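Local coordinates for hypothetical protein (Anabaena variabilis, PDB 2OBN) that is of unknown function but pairs a Rossmann-like N-terminal domain with a C-terminal P-loop domain and may bind a nucleotide, at residues Gly87-Lys97 and Leu110-Leu120; Ile130-Ala138 and Val194-Ala205. The protein carries 2 engineered substitutions. All coordinates share one frame; numbering follows the deposited sequence.

Interaction 1. Residues Gly87-Lys97 and Leu110-Leu120; sequences GIPDDYWIELK and LHTPLANIPDL
Thr112 OG1 faces the backbone of Gly87 across a shared water, which lies 2.8 Å from Thr112 OG1 and donates a longer bond to Gly87 O. Glycine suits this bend because its positive phi (47°) strains other residues. No direct hydrogen bond joins residues 87-97 to 110-120; the rest of the contact is mainly hydrocarbon. Ile88 reaches inward with its delta methyl, which presses on Leu110 CD1 at 3.5 Å, tighter than ordinary carbon contact, and also meets Leu114 CD2 at 4.0 Å. Its CG2, set opposite the backbone N by the first torsion (chi1 -59°, measured to CG1), lies instead over one face of the Trp93 indole, offset toward the rim. The outer end of that indole is packed at its edge: Ile117 CD1 comes in the ring plane to Trp93 CH2 at 3.7 Å, while Leu120 CD1 approaches Trp93 CZ3 at 3.9 Å. Leucine suits position 114, since CD2 meets Ile88 and Trp93 while CD1 meets Leu96. At the more exposed end Lys97 lays its CG on Leu120 CD2 and extends its chain so that NZ stands 4.5 Å from Asp119 OD2, too far for a salt bridge. A water accepts from Lys97 NZ and lies near the carboxylate, though its modelled distance there is doubtfully short. In the Rossmann-like domain, helix 92-101 joins neighbouring parallel strands 76-79 and 105-108 in a beta-alpha-beta unit; Leu96 rests on Leu77 and Ile79, and Leu114 and Leu120 reach Ile130 of edge strand 130-132.

Interaction 2. Residues Ile130-Ala138 and Val194-Ala205; sequences IWDVRKEPA and VMLEGDGVALDA
Arg134 takes hold of Asp204 side-on, NE donating to Asp204 OD1 at 3.0 Å and NH2 to Asp204 OD2 at 2.9 Å. Both oxygens use their syn lone pairs, but the guanidinium and carboxylate planes are turned 30° apart, and each acceptor lies somewhat out of the guanidinium plane. An extended chain from CG to NE carries the arginine past two alanines: its CG lies 3.7 Å from Ala202 CB, and Arg134 O is only 3.2 Å from Ala205 CB. Small side chains suit these positions because the two backbones run so close. The packing continues with Val133, whose CG1 meets Val194 CG1 at 3.9 Å while its CG2 touches CG of Met195, a selenomethionine in this model. That CG2 also covers one face of the Trp131 indole, whose far ring reaches Val194. Toward Glu136 and Pro137 the contact is looser and water-mediated. Pro137 CG still touches Val201 CG2, but between this pair and the arginine a water donates to both Arg134 O and Ala202 O; another donates to Glu136 OE1 and Ala205 O. Glu136 finds its strongest partner in Arg207, and with Pro137 O it also binds a tetraethylene glycol, probably from the crystallisation liquor. Near Asp204 OD2 stands Asp209 of the second subunit, which also packs on Arg134. The arginine probably eases the closeness of the two carboxylates. Its ion pair with Asp204, backed by apolar packing, joins the Rossmann-like domain to the P-loop domain beside the other subunit.

Both segments of interaction 1 precede those of interaction 2 in the sequence, and the centres of the two contacts lie about 17 Å apart on the same side of the chain's centre. Strand 130-132, at the edge of the N-terminal parallel sheet, connects them: it follows helix 118-121 in sequence, and the carboxylate of Asp132 probably accepts hydrogen bonds from Leu114 N (to OD1) and Ala115 N (to OD2). Interaction 1 belongs wholly to the Rossmann-like domain, whereas interaction 2 joins the end of that strand and the loop after it to the P-loop domain. Near their junction His111 touches Arg134 and bonds Asp209 of the second subunit, placing the dimer interface beside the domain boundary.

Interaction 1. Residues Gly87-Lys97 and Leu110-Leu120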
loop_
_atom_site.group_PDB
_atom_site.type_symbol
_atom_site.label_atom_id
_atom_site.label_comp_id
_atom_site.label_asym_id
_atom_site.label_seq_id
_atom_site.Cartn_x
_atom_site.Cartn_y
_atom_site.Cartn_z
ATOM N N GLY B 87 9.712 -9.778 14.576
ATOM C CA GLY B 87 10.818 -10.245 13.714
ATOM C C GLY B 87 11.044 -11.751 13.712
ATOM O O GLY B 87 10.189 -12.514 13.244
ATOM N N ILE B 88 12.201 -12.175 14.223
ATOM C CA ILE B 88 12.544 -13.596 14.345
ATOM C C ILE B 88 12.821 -13.859 15.819
ATOM O O ILE B 88 13.821 -13.381 16.335
ATOM C CB ILE B 88 13.832 -13.985 13.545
ATOM C CG1 ILE B 88 13.687 -13.690 12.050
ATOM C CG2 ILE B 88 14.173 -15.469 13.742
ATOM C CD1 ILE B 88 12.699 -14.579 11.316
ATOM N N PRO B 89 11.929 -14.587 16.519
ATOM C CA PRO B 89 12.232 -14.894 17.923
ATOM C C PRO B 89 13.511 -15.716 18.068
ATOM O O PRO B 89 13.856 -16.491 17.177
ATOM C CB PRO B 89 11.006 -15.690 18.380
ATOM C CG PRO B 89 9.921 -15.233 17.463
ATOM C CD PRO B 89 10.613 -15.120 16.134
ATOM N N ASP B 90 14.198 -15.538 19.191
ATOM C CA ASP B 90 15.476 -16.199 19.435
ATOM C C ASP B 90 15.399 -17.727 19.447
ATOM O O ASP B 90 16.374 -18.391 19.098
ATOM C CB ASP B 90 16.095 -15.700 20.752
ATOM N N ASP B 91 14.252 -18.285 19.838
ATOM C CA ASP B 91 14.096 -19.749 19.906
ATOM C C ASP B 91 13.879 -20.442 18.551
ATOM O O ASP B 91 13.961 -21.668 18.466
ATOM C CB ASP B 91 13.017 -20.158 20.932
ATOM C CG ASP B 91 11.629 -19.600 20.614
ATOM O OD1 ASP B 91 11.469 -18.826 19.653
ATOM O OD2 ASP B 91 10.685 -19.942 21.358
ATOM N N TYR B 92 13.622 -19.666 17.499
ATOM C CA TYR B 92 13.416 -20.228 16.152
ATOM C C TYR B 92 14.707 -20.753 15.525
ATOM O O TYR B 92 14.693 -21.799 14.892
ATOM C CB TYR B 92 12.842 -19.171 15.195
ATOM C CG TYR B 92 11.357 -18.845 15.303
ATOM C CD1 TYR B 92 10.674 -18.911 16.518
ATOM C CD2 TYR B 92 10.666 -18.353 14.191
ATOM C CE1 TYR B 92 9.323 -18.576 16.602
ATOM C CE2 TYR B 92 9.324 -17.993 14.270
ATOM C CZ TYR B 92 8.654 -18.107 15.477
ATOM O OH TYR B 92 7.322 -17.750 15.553
ATOM N N TRP B 93 15.805 -20.018 15.709
ATOM C CA TRP B 93 17.102 -20.340 15.081
ATOM C C TRP B 93 17.565 -21.789 15.245
ATOM O O TRP B 93 18.037 -22.397 14.292
ATOM C CB TRP B 93 18.213 -19.395 15.579
ATOM C CG TRP B 93 17.946 -17.958 15.283
ATOM C CD1 TRP B 93 17.580 -16.997 16.174
ATOM C CD2 TRP B 93 17.974 -17.327 13.997
ATOM N NE1 TRP B 93 17.400 -15.799 15.532
ATOM C CE2 TRP B 93 17.632 -15.974 14.192
ATOM C CE3 TRP B 93 18.267 -17.770 12.699
ATOM C CZ2 TRP B 93 17.575 -15.056 13.138
ATOM C CZ3 TRP B 93 18.205 -16.861 11.655
ATOM C CH2 TRP B 93 17.861 -15.519 11.881
ATOM N N ILE B 94 17.447 -22.325 16.453
ATOM C CA ILE B 94 17.849 -23.708 16.715
ATOM C C ILE B 94 17.095 -24.665 15.782
ATOM O O ILE B 94 17.709 -25.546 15.160
ATOM C CB ILE B 94 17.606 -24.107 18.192
ATOM C CG1 ILE B 94 18.575 -23.355 19.114
ATOM C CG2 ILE B 94 17.795 -25.619 18.382
ATOM C CD1 ILE B 94 18.232 -23.457 20.597
ATOM N N GLU B 95 15.776 -24.473 15.689
ATOM C CA GLU B 95 14.924 -25.319 14.849
ATOM C C GLU B 95 15.261 -25.174 13.369
ATOM O O GLU B 95 15.317 -26.164 12.635
ATOM C CB GLU B 95 13.438 -25.021 15.105
ATOM C CG GLU B 95 12.916 -25.365 16.529
ATOM C CD GLU B 95 12.896 -26.872 16.865
ATOM O OE1 GLU B 95 13.937 -27.551 16.749
ATOM O OE2 GLU B 95 11.833 -27.379 17.287
ATOM N N LEU B 96 15.513 -23.940 12.949
ATOM C CA LEU B 96 15.871 -23.654 11.565
ATOM C C LEU B 96 17.204 -24.308 11.222
ATOM O O LEU B 96 17.315 -25.031 10.226
ATOM C CB LEU B 96 15.944 -22.136 11.322
ATOM C CG LEU B 96 14.668 -21.334 11.624
ATOM C CD1 LEU B 96 14.858 -19.847 11.307
ATOM C CD2 LEU B 96 13.449 -21.880 10.894
ATOM N N LYS B 97 18.209 -24.069 12.056
ATOM C CA LYS B 97 19.549 -24.634 11.835
ATOM C C LYS B 97 19.558 -26.162 11.827
ATOM O O LYS B 97 20.267 -26.767 11.025
ATOM C CB LYS B 97 20.533 -24.108 12.880
ATOM C CG LYS B 97 20.855 -22.622 12.720
ATOM C CD LYS B 97 21.906 -22.185 13.713
ATOM C CE LYS B 97 22.338 -20.759 13.482
ATOM N NZ LYS B 97 23.516 -20.438 14.350
ATOM N N LEU B 110 7.540 -15.237 6.656
ATOM C CA LEU B 110 7.678 -14.057 7.486
ATOM C C LEU B 110 8.206 -12.898 6.665
ATOM O O LEU B 110 8.794 -13.114 5.606
ATOM C CB LEU B 110 8.648 -14.327 8.631
ATOM C CG LEU B 110 8.320 -15.435 9.623
ATOM C CD1 LEU B 110 9.433 -15.478 10.652
ATOM C CD2 LEU B 110 6.999 -15.202 10.296
ATOM N N HIS B 111 7.993 -11.677 7.162
ATOM C CA HIS B 111 8.480 -10.469 6.493
ATOM C C HIS B 111 10.005 -10.438 6.432
ATOM O O HIS B 111 10.573 -9.954 5.458
ATOM C CB HIS B 111 8.000 -9.185 7.197
ATOM C CG HIS B 111 6.641 -8.692 6.772
ATOM N ND1 HIS B 111 6.421 -8.058 5.566
ATOM C CD2 HIS B 111 5.461 -8.645 7.436
ATOM C CE1 HIS B 111 5.159 -7.680 5.487
ATOM N NE2 HIS B 111 4.554 -8.020 6.610
ATOM N N THR B 112 10.660 -10.918 7.490
ATOM C CA THR B 112 12.125 -10.924 7.554
ATOM C C THR B 112 12.692 -12.026 6.641
ATOM O O THR B 112 12.398 -13.219 6.841
ATOM C CB THR B 112 12.616 -11.155 8.999
ATOM O OG1 THR B 112 12.093 -10.135 9.864
ATOM C CG2 THR B 112 14.141 -11.144 9.070
ATOM N N PRO B 113 13.505 -11.641 5.637
ATOM C CA PRO B 113 14.073 -12.631 4.715
ATOM C C PRO B 113 15.223 -13.447 5.334
ATOM O O PRO B 113 16.096 -12.884 5.995
ATOM C CB PRO B 113 14.579 -11.776 3.559
ATOM C CG PRO B 113 14.890 -10.478 4.167
ATOM C CD PRO B 113 13.934 -10.277 5.302
ATOM N N LEU B 114 15.206 -14.759 5.107
ATOM C CA LEU B 114 16.186 -15.679 5.669
ATOM C C LEU B 114 17.192 -16.300 4.676
ATOM O O LEU B 114 18.136 -16.969 5.104
ATOM C CB LEU B 114 15.435 -16.804 6.379
ATOM C CG LEU B 114 14.582 -16.415 7.587
ATOM C CD1 LEU B 114 13.851 -17.647 8.126
ATOM C CD2 LEU B 114 15.404 -15.775 8.685
ATOM N N ALA B 115 16.994 -16.077 3.378
ATOM C CA ALA B 115 17.844 -16.667 2.333
ATOM C C ALA B 115 19.279 -16.145 2.282
ATOM O O ALA B 115 20.156 -16.843 1.790
ATOM C CB ALA B 115 17.193 -16.497 0.964
ATOM N N ASN B 116 19.512 -14.928 2.769
ATOM C CA ASN B 116 20.852 -14.336 2.749
ATOM C C ASN B 116 21.449 -14.084 4.131
ATOM O O ASN B 116 22.200 -13.127 4.325
ATOM C CB ASN B 116 20.841 -13.056 1.909
ATOM C CG ASN B 116 20.556 -13.333 0.449
ATOM O OD1 ASN B 116 19.494 -12.980 -0.068
ATOM N ND2 ASN B 116 21.485 -14.014 -0.214
ATOM N N ILE B 117 21.117 -14.944 5.087
ATOM C CA ILE B 117 21.701 -14.864 6.417
ATOM C C ILE B 117 22.865 -15.860 6.422
ATOM O O ILE B 117 22.638 -17.057 6.272
ATOM C CB ILE B 117 20.666 -15.158 7.512
ATOM C CG1 ILE B 117 19.630 -14.023 7.504
ATOM C CG2 ILE B 117 21.363 -15.326 8.890
ATOM C CD1 ILE B 117 18.611 -14.077 8.586
ATOM N N PRO B 118 24.115 -15.366 6.568
ATOM C CA PRO B 118 25.301 -16.236 6.529
ATOM C C PRO B 118 25.230 -17.466 7.419
ATOM O O PRO B 118 25.662 -18.539 7.013
ATOM C CB PRO B 118 26.422 -15.323 7.022
ATOM C CG PRO B 118 25.984 -13.964 6.689
ATOM C CD PRO B 118 24.488 -13.952 6.784
ATOM N N ASP B 119 24.670 -17.307 8.613
ATOM C CA ASP B 119 24.574 -18.396 9.589
ATOM C C ASP B 119 23.681 -19.532 9.105
ATOM O O ASP B 119 23.827 -20.668 9.565
ATOM C CB ASP B 119 24.055 -17.882 10.940
ATOM C CG ASP B 119 24.823 -16.661 11.446
ATOM O OD1 ASP B 119 24.910 -15.649 10.707
ATOM O OD2 ASP B 119 25.307 -16.705 12.599
ATOM N N LEU B 120 22.744 -19.214 8.209
ATOM C CA LEU B 120 21.855 -20.206 7.603
ATOM C C LEU B 120 22.436 -20.693 6.274
ATOM O O LEU B 120 22.471 -21.897 6.037
ATOM C CB LEU B 120 20.438 -19.650 7.423
ATOM C CG LEU B 120 19.691 -19.255 8.706
ATOM C CD1 LEU B 120 18.270 -18.850 8.359
ATOM C CD2 LEU B 120 19.679 -20.388 9.745
HETATM O O HOH W 1 9.463 -10.860 10.532
HETATM O O HOH W 2 23.564 -17.616 14.056
#

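Interaction 2. Residues Ile130-Ala138 and Val194-Ala205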
loop_
_atom_site.group_PDB
_atom_site.type_symbol
_atom_site.label_atom_id
_atom_site.label_comp_id
_atom_site.label_asym_id
_atom_site.label_seq_id
_atom_site.Cartn_x
_atom_site.Cartn_y
_atom_site.Cartn_z
ATOM N N ILE B 130 16.322 -21.939 0.359
ATOM C CA ILE B 130 15.568 -21.168 1.359
ATOM C C ILE B 130 14.666 -20.206 0.570
ATOM O O ILE B 130 15.167 -19.326 -0.156
ATOM C CB ILE B 130 16.466 -20.377 2.342
ATOM C CG1 ILE B 130 17.349 -21.343 3.148
ATOM C CG2 ILE B 130 15.590 -19.527 3.302
ATOM C CD1 ILE B 130 18.348 -20.650 4.081
ATOM N N TRP B 131 13.350 -20.396 0.692
ATOM C CA TRP B 131 12.358 -19.565 -0.009
ATOM C C TRP B 131 11.675 -18.507 0.900
ATOM O O TRP B 131 10.901 -18.840 1.815
ATOM C CB TRP B 131 11.317 -20.461 -0.694
ATOM C CG TRP B 131 10.216 -19.734 -1.449
ATOM C CD1 TRP B 131 10.329 -18.550 -2.108
ATOM C CD2 TRP B 131 8.878 -20.211 -1.709
ATOM N NE1 TRP B 131 9.132 -18.221 -2.701
ATOM C CE2 TRP B 131 8.227 -19.226 -2.479
ATOM C CE3 TRP B 131 8.159 -21.360 -1.339
ATOM C CZ2 TRP B 131 6.893 -19.354 -2.899
ATOM C CZ3 TRP B 131 6.822 -21.485 -1.754
ATOM C CH2 TRP B 131 6.208 -20.486 -2.519
ATOM N N ASP B 132 11.973 -17.237 0.607
ATOM C CA ASP B 132 11.382 -16.094 1.283
ATOM C C ASP B 132 10.180 -15.712 0.438
ATOM O O ASP B 132 10.283 -14.959 -0.545
ATOM C CB ASP B 132 12.385 -14.939 1.405
ATOM C CG ASP B 132 13.561 -15.284 2.306
ATOM O OD1 ASP B 132 13.348 -15.961 3.337
ATOM O OD2 ASP B 132 14.694 -14.848 2.013
ATOM N N VAL B 133 9.045 -16.280 0.828
ATOM C CA VAL B 133 7.781 -16.121 0.123
ATOM C C VAL B 133 7.387 -14.664 -0.065
ATOM O O VAL B 133 6.909 -14.302 -1.132
ATOM C CB VAL B 133 6.643 -16.869 0.880
ATOM C CG1 VAL B 133 5.270 -16.646 0.203
ATOM C CG2 VAL B 133 6.979 -18.355 1.002
ATOM N N ARG B 134 7.617 -13.828 0.951
ATOM C CA ARG B 134 7.245 -12.420 0.853
ATOM C C ARG B 134 8.098 -11.536 -0.071
ATOM O O ARG B 134 7.806 -10.359 -0.210
ATOM C CB ARG B 134 7.092 -11.791 2.248
ATOM C CG ARG B 134 5.682 -11.910 2.798
ATOM C CD ARG B 134 5.623 -11.505 4.251
ATOM N NE ARG B 134 4.267 -11.220 4.730
ATOM C CZ ARG B 134 3.838 -11.421 5.982
ATOM N NH1 ARG B 134 4.590 -12.017 6.896
ATOM N NH2 ARG B 134 2.604 -11.090 6.317
ATOM N N LYS B 135 9.125 -12.084 -0.720
ATOM C CA LYS B 135 9.959 -11.282 -1.629
ATOM C C LYS B 135 9.098 -10.728 -2.775
ATOM O O LYS B 135 8.313 -11.454 -3.374
ATOM C CB LYS B 135 11.132 -12.113 -2.166
ATOM C CG LYS B 135 12.132 -11.324 -2.993
ATOM C CD LYS B 135 13.326 -12.191 -3.395
ATOM C CE LYS B 135 14.287 -11.409 -4.293
ATOM N NZ LYS B 135 15.548 -12.179 -4.565
ATOM N N GLU B 136 9.244 -9.439 -3.061
ATOM C CA GLU B 136 8.434 -8.765 -4.075
ATOM C C GLU B 136 8.676 -9.337 -5.474
ATOM O O GLU B 136 9.820 -9.580 -5.849
ATOM C CB GLU B 136 8.744 -7.260 -4.056
ATOM C CG GLU B 136 7.930 -6.439 -5.022
ATOM C CD GLU B 136 8.157 -4.943 -4.894
ATOM O OE1 GLU B 136 8.169 -4.408 -3.762
ATOM O OE2 GLU B 136 8.273 -4.297 -5.956
ATOM N N PRO B 137 7.604 -9.571 -6.250
ATOM C CA PRO B 137 7.855 -10.037 -7.617
ATOM C C PRO B 137 8.666 -9.026 -8.435
ATOM O O PRO B 137 8.642 -7.818 -8.163
ATOM C CB PRO B 137 6.452 -10.179 -8.210
ATOM C CG PRO B 137 5.534 -10.259 -7.048
ATOM C CD PRO B 137 6.165 -9.452 -5.967
ATOM N N ALA B 138 9.383 -9.524 -9.425
ATOM C CA ALA B 138 10.195 -8.676 -10.277
ATOM C C ALA B 138 9.379 -7.994 -11.378
ATOM O O ALA B 138 8.292 -8.446 -11.746
ATOM C CB ALA B 138 11.296 -9.511 -10.914
ATOM N N VAL B 194 0.061 -18.106 -1.278
ATOM C CA VAL B 194 1.168 -18.391 -2.203
ATOM C C VAL B 194 1.812 -19.735 -1.870
ATOM O O VAL B 194 2.187 -20.472 -2.772
ATOM C CB VAL B 194 2.216 -17.261 -2.204
ATOM C CG1 VAL B 194 3.434 -17.632 -3.042
ATOM C CG2 VAL B 194 1.594 -15.968 -2.728
HETATM N N MSE B 195 1.941 -20.043 -0.580
HETATM C CA MSE B 195 2.459 -21.351 -0.141
HETATM C C MSE B 195 1.554 -22.502 -0.566
HETATM O O MSE B 195 2.040 -23.581 -0.927
HETATM C CB MSE B 195 2.678 -21.380 1.369
HETATM C CG MSE B 195 3.976 -20.743 1.771
HETATM SE SE MSE B 195 4.261 -20.700 3.668
HETATM C CE MSE B 195 3.527 -19.014 4.078
ATOM N N LEU B 196 0.244 -22.270 -0.534
ATOM C CA LEU B 196 -0.708 -23.274 -0.994
ATOM C C LEU B 196 -0.668 -23.496 -2.497
ATOM O O LEU B 196 -0.613 -24.628 -2.968
ATOM C CB LEU B 196 -2.139 -22.891 -0.617
ATOM C CG LEU B 196 -2.556 -23.147 0.821
ATOM C CD1 LEU B 196 -3.994 -22.706 0.986
ATOM C CD2 LEU B 196 -2.395 -24.626 1.172
ATOM N N GLU B 197 -0.739 -22.404 -3.248
ATOM C CA GLU B 197 -0.781 -22.488 -4.699
ATOM C C GLU B 197 0.581 -22.668 -5.324
ATOM O O GLU B 197 0.680 -23.181 -6.435
ATOM C CB GLU B 197 -1.450 -21.241 -5.280
ATOM C CG GLU B 197 -2.923 -21.142 -4.928
ATOM C CD GLU B 197 -3.743 -22.283 -5.527
ATOM O OE1 GLU B 197 -3.543 -22.603 -6.718
ATOM O OE2 GLU B 197 -4.585 -22.851 -4.806
ATOM N N GLY B 198 1.623 -22.234 -4.618
ATOM C CA GLY B 198 2.982 -22.285 -5.129
ATOM C C GLY B 198 3.270 -21.096 -6.027
ATOM O O GLY B 198 4.352 -21.013 -6.612
ATOM N N ASP B 199 2.311 -20.173 -6.144
ATOM C CA ASP B 199 2.472 -18.984 -6.971
ATOM C C ASP B 199 1.452 -17.905 -6.538
ATOM O O ASP B 199 0.531 -18.171 -5.764
ATOM C CB ASP B 199 2.288 -19.348 -8.453
ATOM C CG ASP B 199 3.066 -18.426 -9.401
ATOM O OD1 ASP B 199 3.376 -17.260 -9.043
ATOM O OD2 ASP B 199 3.377 -18.887 -10.524
ATOM N N GLY B 200 1.634 -16.697 -7.054
ATOM C CA GLY B 200 0.784 -15.558 -6.749
ATOM C C GLY B 200 1.658 -14.438 -6.241
ATOM O O GLY B 200 2.802 -14.331 -6.654
ATOM N N VAL B 201 1.127 -13.609 -5.345
ATOM C CA VAL B 201 1.899 -12.501 -4.782
ATOM C C VAL B 201 1.556 -12.219 -3.312
ATOM O O VAL B 201 0.399 -12.154 -2.957
ATOM C CB VAL B 201 1.704 -11.190 -5.619
ATOM C CG1 VAL B 201 0.229 -10.804 -5.743
ATOM C CG2 VAL B 201 2.503 -10.039 -5.011
ATOM N N ALA B 202 2.575 -12.071 -2.463
ATOM C CA ALA B 202 2.363 -11.693 -1.067
ATOM C C ALA B 202 2.266 -10.166 -1.062
ATOM O O ALA B 202 3.247 -9.472 -0.813
ATOM C CB ALA B 202 3.499 -12.159 -0.201
ATOM N N LEU B 203 1.069 -9.662 -1.347
ATOM C CA LEU B 203 0.834 -8.227 -1.514
ATOM C C LEU B 203 1.243 -7.324 -0.360
ATOM O O LEU B 203 1.693 -6.207 -0.606
ATOM C CB LEU B 203 -0.641 -7.984 -1.825
ATOM C CG LEU B 203 -1.060 -6.565 -2.193
ATOM C CD1 LEU B 203 -0.365 -6.121 -3.462
ATOM C CD2 LEU B 203 -2.572 -6.490 -2.354
ATOM N N ASP B 204 1.133 -7.788 0.887
ATOM C CA ASP B 204 1.464 -6.917 2.032
ATOM C C ASP B 204 2.952 -6.602 2.186
ATOM O O ASP B 204 3.327 -5.736 2.982
ATOM C CB ASP B 204 0.840 -7.409 3.345
ATOM C CG ASP B 204 1.487 -8.678 3.903
ATOM O OD1 ASP B 204 2.499 -9.170 3.389
ATOM O OD2 ASP B 204 0.951 -9.185 4.906
ATOM N N ALA B 205 3.786 -7.323 1.435
ATOM C CA ALA B 205 5.226 -7.096 1.389
ATOM C C ALA B 205 5.645 -6.331 0.130
ATOM O O ALA B 205 6.842 -6.113 -0.087
ATOM C CB ALA B 205 5.946 -8.421 1.441
HETATM O O HOH W 3 5.720 -9.722 -1.990
HETATM O O HOH W 4 8.955 -4.896 -1.151
#